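Local atomic coordinates of putative methylthioribose-1-phosphate isomerase (Pyrococcus horikoshii OT3, PDB entry 6A34), a protein that probably catalyses the interconversion of 5-methylthioribose 1-phosphate and 5-methylthioribulose 1-phosphate in the methionine salvage pathway. Residues W197-R202 with K223-N228. Numbering follows the deposited sequence.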
ATOM      1  N   TRP A 197      -8.418  -8.305  10.251  1.00 30.49           N
ATOM      2  CA  TRP A 197      -7.598  -7.282   9.587  1.00 29.82           C
ATOM      3  C   TRP A 197      -7.882  -7.303   8.088  1.00 30.39           C
ATOM      4  O   TRP A 197      -7.865  -8.396   7.456  1.00 27.16           O
ATOM      5  CB  TRP A 197      -6.106  -7.530   9.795  1.00 29.16           C
ATOM      6  CG  TRP A 197      -5.672  -7.505  11.215  1.00 32.12           C
ATOM      7  CD1 TRP A 197      -5.489  -8.579  12.021  1.00 33.19           C
ATOM      8  CD2 TRP A 197      -5.358  -6.345  11.999  1.00 30.60           C
ATOM      9  NE1 TRP A 197      -5.060  -8.162  13.249  1.00 32.91           N
ATOM     10  CE2 TRP A 197      -4.963  -6.803  13.263  1.00 28.85           C
ATOM     11  CE3 TRP A 197      -5.350  -4.968  11.743  1.00 31.93           C
ATOM     12  CZ2 TRP A 197      -4.548  -5.942  14.276  1.00 30.17           C
ATOM     13  CZ3 TRP A 197      -4.959  -4.109  12.749  1.00 32.69           C
ATOM     14  CH2 TRP A 197      -4.568  -4.589  14.004  1.00 30.30           C
ATOM     15  N   LEU A 198      -8.052  -6.106   7.525  1.00 30.12           N
ATOM     16  CA  LEU A 198      -8.271  -5.892   6.092  1.00 32.24           C
ATOM     17  C   LEU A 198      -7.180  -4.988   5.522  1.00 29.12           C
ATOM     18  O   LEU A 198      -7.139  -3.794   5.852  1.00 25.30           O
ATOM     19  CB  LEU A 198      -9.625  -5.214   5.875  1.00 31.17           C
ATOM     20  CG  LEU A 198     -10.818  -6.006   6.379  1.00 34.28           C
ATOM     21  CD1 LEU A 198     -12.105  -5.185   6.183  1.00 32.85           C
ATOM     22  CD2 LEU A 198     -10.896  -7.355   5.676  1.00 31.38           C
ATOM     23  N   ASP A 199      -6.331  -5.556   4.654  1.00 30.21           N
ATOM     24  CA  ASP A 199      -5.389  -4.782   3.852  1.00 28.38           C
ATOM     25  C   ASP A 199      -6.223  -3.951   2.877  1.00 28.29           C
ATOM     26  O   ASP A 199      -7.101  -4.502   2.209  1.00 27.88           O
ATOM     27  CB  ASP A 199      -4.441  -5.682   3.060  1.00 31.18           C
ATOM     28  CG  ASP A 199      -3.445  -6.498   3.876  1.00 33.46           C
ATOM     29  OD1 ASP A 199      -3.244  -6.200   5.059  1.00 31.69           O
ATOM     30  OD2 ASP A 199      -2.857  -7.432   3.294  1.00 37.00           O
ATOM     31  N   GLU A 200      -5.935  -2.650   2.765  1.00 29.36           N
ATOM     32  CA  GLU A 200      -6.707  -1.785   1.869  1.00 29.38           C
ATOM     33  C   GLU A 200      -6.598  -2.273   0.419  1.00 30.22           C
ATOM     34  O   GLU A 200      -7.569  -2.124  -0.346  1.00 33.98           O
ATOM     35  CB  GLU A 200      -6.312  -0.318   2.044  1.00 32.17           C
ATOM     36  CG  GLU A 200      -4.857   0.034   1.742  1.00 33.54           C
ATOM     37  CD  GLU A 200      -4.606   1.540   1.837  1.00 36.70           C
ATOM     38  OE1 GLU A 200      -5.579   2.245   2.177  1.00 35.57           O
ATOM     39  OE2 GLU A 200      -3.457   2.022   1.541  1.00 31.22           O
ATOM     40  N   THR A 201      -5.406  -2.790   0.053  1.00 29.44           N
ATOM     41  CA  THR A 201      -5.083  -3.442  -1.230  1.00 28.46           C
ATOM     42  C   THR A 201      -5.006  -2.455  -2.405  1.00 28.31           C
ATOM     43  O   THR A 201      -5.832  -2.468  -3.346  1.00 27.46           O
ATOM     44  CB  THR A 201      -6.056  -4.587  -1.536  1.00 28.92           C
ATOM     45  OG1 THR A 201      -6.314  -5.314  -0.333  1.00 28.20           O
ATOM     46  CG2 THR A 201      -5.484  -5.543  -2.561  1.00 28.89           C
ATOM     47  N   ARG A 202      -3.967  -1.623  -2.367  1.00 27.45           N
ATOM     48  CA  ARG A 202      -3.579  -0.779  -3.471  1.00 26.19           C
ATOM     49  C   ARG A 202      -3.122  -1.675  -4.619  1.00 28.36           C
ATOM     50  O   ARG A 202      -2.675  -2.791  -4.376  1.00 27.86           O
ATOM     51  CB  ARG A 202      -2.441   0.172  -3.067  1.00 25.73           C
ATOM     52  CG  ARG A 202      -2.892   1.451  -2.370  1.00 26.90           C
ATOM     53  CD  ARG A 202      -3.573   2.448  -3.296  1.00 27.46           C
ATOM     54  NE  ARG A 202      -2.648   3.078  -4.217  1.00 27.64           N
ATOM     55  CZ  ARG A 202      -3.010   3.821  -5.251  1.00 26.71           C
ATOM     56  NH1 ARG A 202      -4.286   3.883  -5.609  1.00 23.00           N
ATOM     57  NH2 ARG A 202      -2.077   4.484  -5.913  1.00 24.84           N
ATOM     58  N   LYS A 223     -10.717  -4.183  11.110  1.00 33.71           N
ATOM     59  CA  LYS A 223      -9.769  -3.096  11.207  1.00 35.85           C
ATOM     60  C   LYS A 223      -9.058  -2.923   9.864  1.00 35.03           C
ATOM     61  O   LYS A 223      -8.436  -3.882   9.360  1.00 33.14           O
ATOM     62  CB  LYS A 223      -8.753  -3.348  12.319  1.00 40.81           C
ATOM     63  CG  LYS A 223      -9.157  -2.809  13.678  1.00 44.58           C
ATOM     64  CD  LYS A 223      -8.005  -2.584  14.627  1.00 44.27           C
ATOM     65  CE  LYS A 223      -8.390  -2.858  16.067  1.00 48.74           C
ATOM     66  NZ  LYS A 223      -9.699  -2.269  16.421  1.00 47.79           N
ATOM     67  N   LEU A 224      -9.140  -1.707   9.303  1.00 27.78           N
ATOM     68  CA  LEU A 224      -8.614  -1.439   7.955  1.00 28.24           C
ATOM     69  C   LEU A 224      -7.197  -0.884   8.107  1.00 29.29           C
ATOM     70  O   LEU A 224      -6.993  -0.053   8.966  1.00 29.53           O
ATOM     71  CB  LEU A 224      -9.541  -0.436   7.269  1.00 28.46           C
ATOM     72  CG  LEU A 224      -9.096   0.049   5.900  1.00 29.34           C
ATOM     73  CD1 LEU A 224      -9.088  -1.100   4.899  1.00 29.16           C
ATOM     74  CD2 LEU A 224     -10.031   1.156   5.419  1.00 30.22           C
ATOM     75  N   ILE A 225      -6.220  -1.451   7.381  1.00 31.35           N
ATOM     76  CA  ILE A 225      -4.811  -1.008   7.462  1.00 31.91           C
ATOM     77  C   ILE A 225      -4.221  -0.785   6.066  1.00 32.42           C
ATOM     78  O   ILE A 225      -4.646  -1.397   5.057  1.00 31.91           O
ATOM     79  CB  ILE A 225      -3.931  -2.032   8.198  1.00 32.10           C
ATOM     80  CG1 ILE A 225      -3.999  -3.405   7.527  1.00 29.82           C
ATOM     81  CG2 ILE A 225      -4.229  -2.105   9.699  1.00 30.66           C
ATOM     82  CD1 ILE A 225      -2.986  -4.338   8.093  1.00 29.84           C
ATOM     83  N   ALA A 226      -3.164   0.034   6.032  1.00 29.91           N
ATOM     84  CA  ALA A 226      -2.340   0.181   4.836  1.00 28.92           C
ATOM     85  C   ALA A 226      -1.588  -1.139   4.638  1.00 26.44           C
ATOM     86  O   ALA A 226      -1.237  -1.805   5.593  1.00 28.04           O
ATOM     87  CB  ALA A 226      -1.386   1.355   4.959  1.00 30.37           C
ATOM     88  N   ASP A 227      -1.352  -1.494   3.380  1.00 26.75           N
ATOM     89  CA  ASP A 227      -0.663  -2.751   3.000  1.00 25.85           C
ATOM     90  C   ASP A 227       0.686  -2.869   3.706  1.00 26.10           C
ATOM     91  O   ASP A 227       1.086  -3.943   4.122  1.00 29.87           O
ATOM     92  CB  ASP A 227      -0.525  -2.781   1.487  1.00 24.38           C
ATOM     93  CG  ASP A 227      -1.877  -2.763   0.798  1.00 26.32           C
ATOM     94  OD1 ASP A 227      -2.769  -3.520   1.268  1.00 24.10           O
ATOM     95  OD2 ASP A 227      -2.035  -1.992  -0.206  1.00 26.14           O
ATOM     96  N   ASN A 228       1.388  -1.737   3.778  1.00 29.74           N
ATOM     97  CA  ASN A 228       2.634  -1.567   4.479  1.00 30.55           C
ATOM     98  C   ASN A 228       2.545  -2.102   5.905  1.00 28.19           C
ATOM     99  O   ASN A 228       3.545  -2.479   6.482  1.00 30.30           O
ATOM    100  CB  ASN A 228       3.051  -0.084   4.556  1.00 30.85           C
ATOM    101  CG  ASN A 228       3.813   0.371   3.333  1.00 34.41           C
ATOM    102  OD1 ASN A 228       4.500  -0.438   2.686  1.00 35.97           O
ATOM    103  ND2 ASN A 228       3.714   1.649   3.022  1.00 27.33           N
TER
HETATM  104  O   HOH W   1      -1.622   0.224   1.178  1.00 24.44           O
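With CG of Asp227 set beside its own backbone N (chi1 -61°), the carboxylate swings to the turn after the neighbouring strand and takes two backbone N-H groups on its syn lone pairs: Thr201 N reaches OD1 at 3.0 Å, Arg202 N reaches OD2 at 2.9 Å. A short acidic side chain suits this place, its paired oxygens matching two successive amides. Glu200, its CG between backbone N and carbonyl carbon (chi1 61°) and its chain extended beyond, is long enough for OE2 to meet a water shared with Asp227 N and, in the second subunit, Arg202, as a salt bridge. Thr201 OG1 donates a hydrogen bond to Asp199 O and is also bonded to the backbone N of Cys167, the predicted transition-state stabiliser. Before the turn the strands pair in parallel: Leu198 N donates to Lys223 O, Ile225 N to Leu198 O (2.9 Å), and Glu200 N to Ile225 O. On the sheet face carrying Trp197 and Ile225, Trp197 CE3 lies 3.7 Å from Ile225 CG2, while Lys223 lays its aliphatic chain beside the indole; on the other, apolar Leu198 and Leu224 pack on helix 206-217. That helix links strands 193-199 and 222-225 as a beta-alpha-beta unit, strand 161-165 flanking 193-199 and helix 230-235 against Trp197 and Asp199.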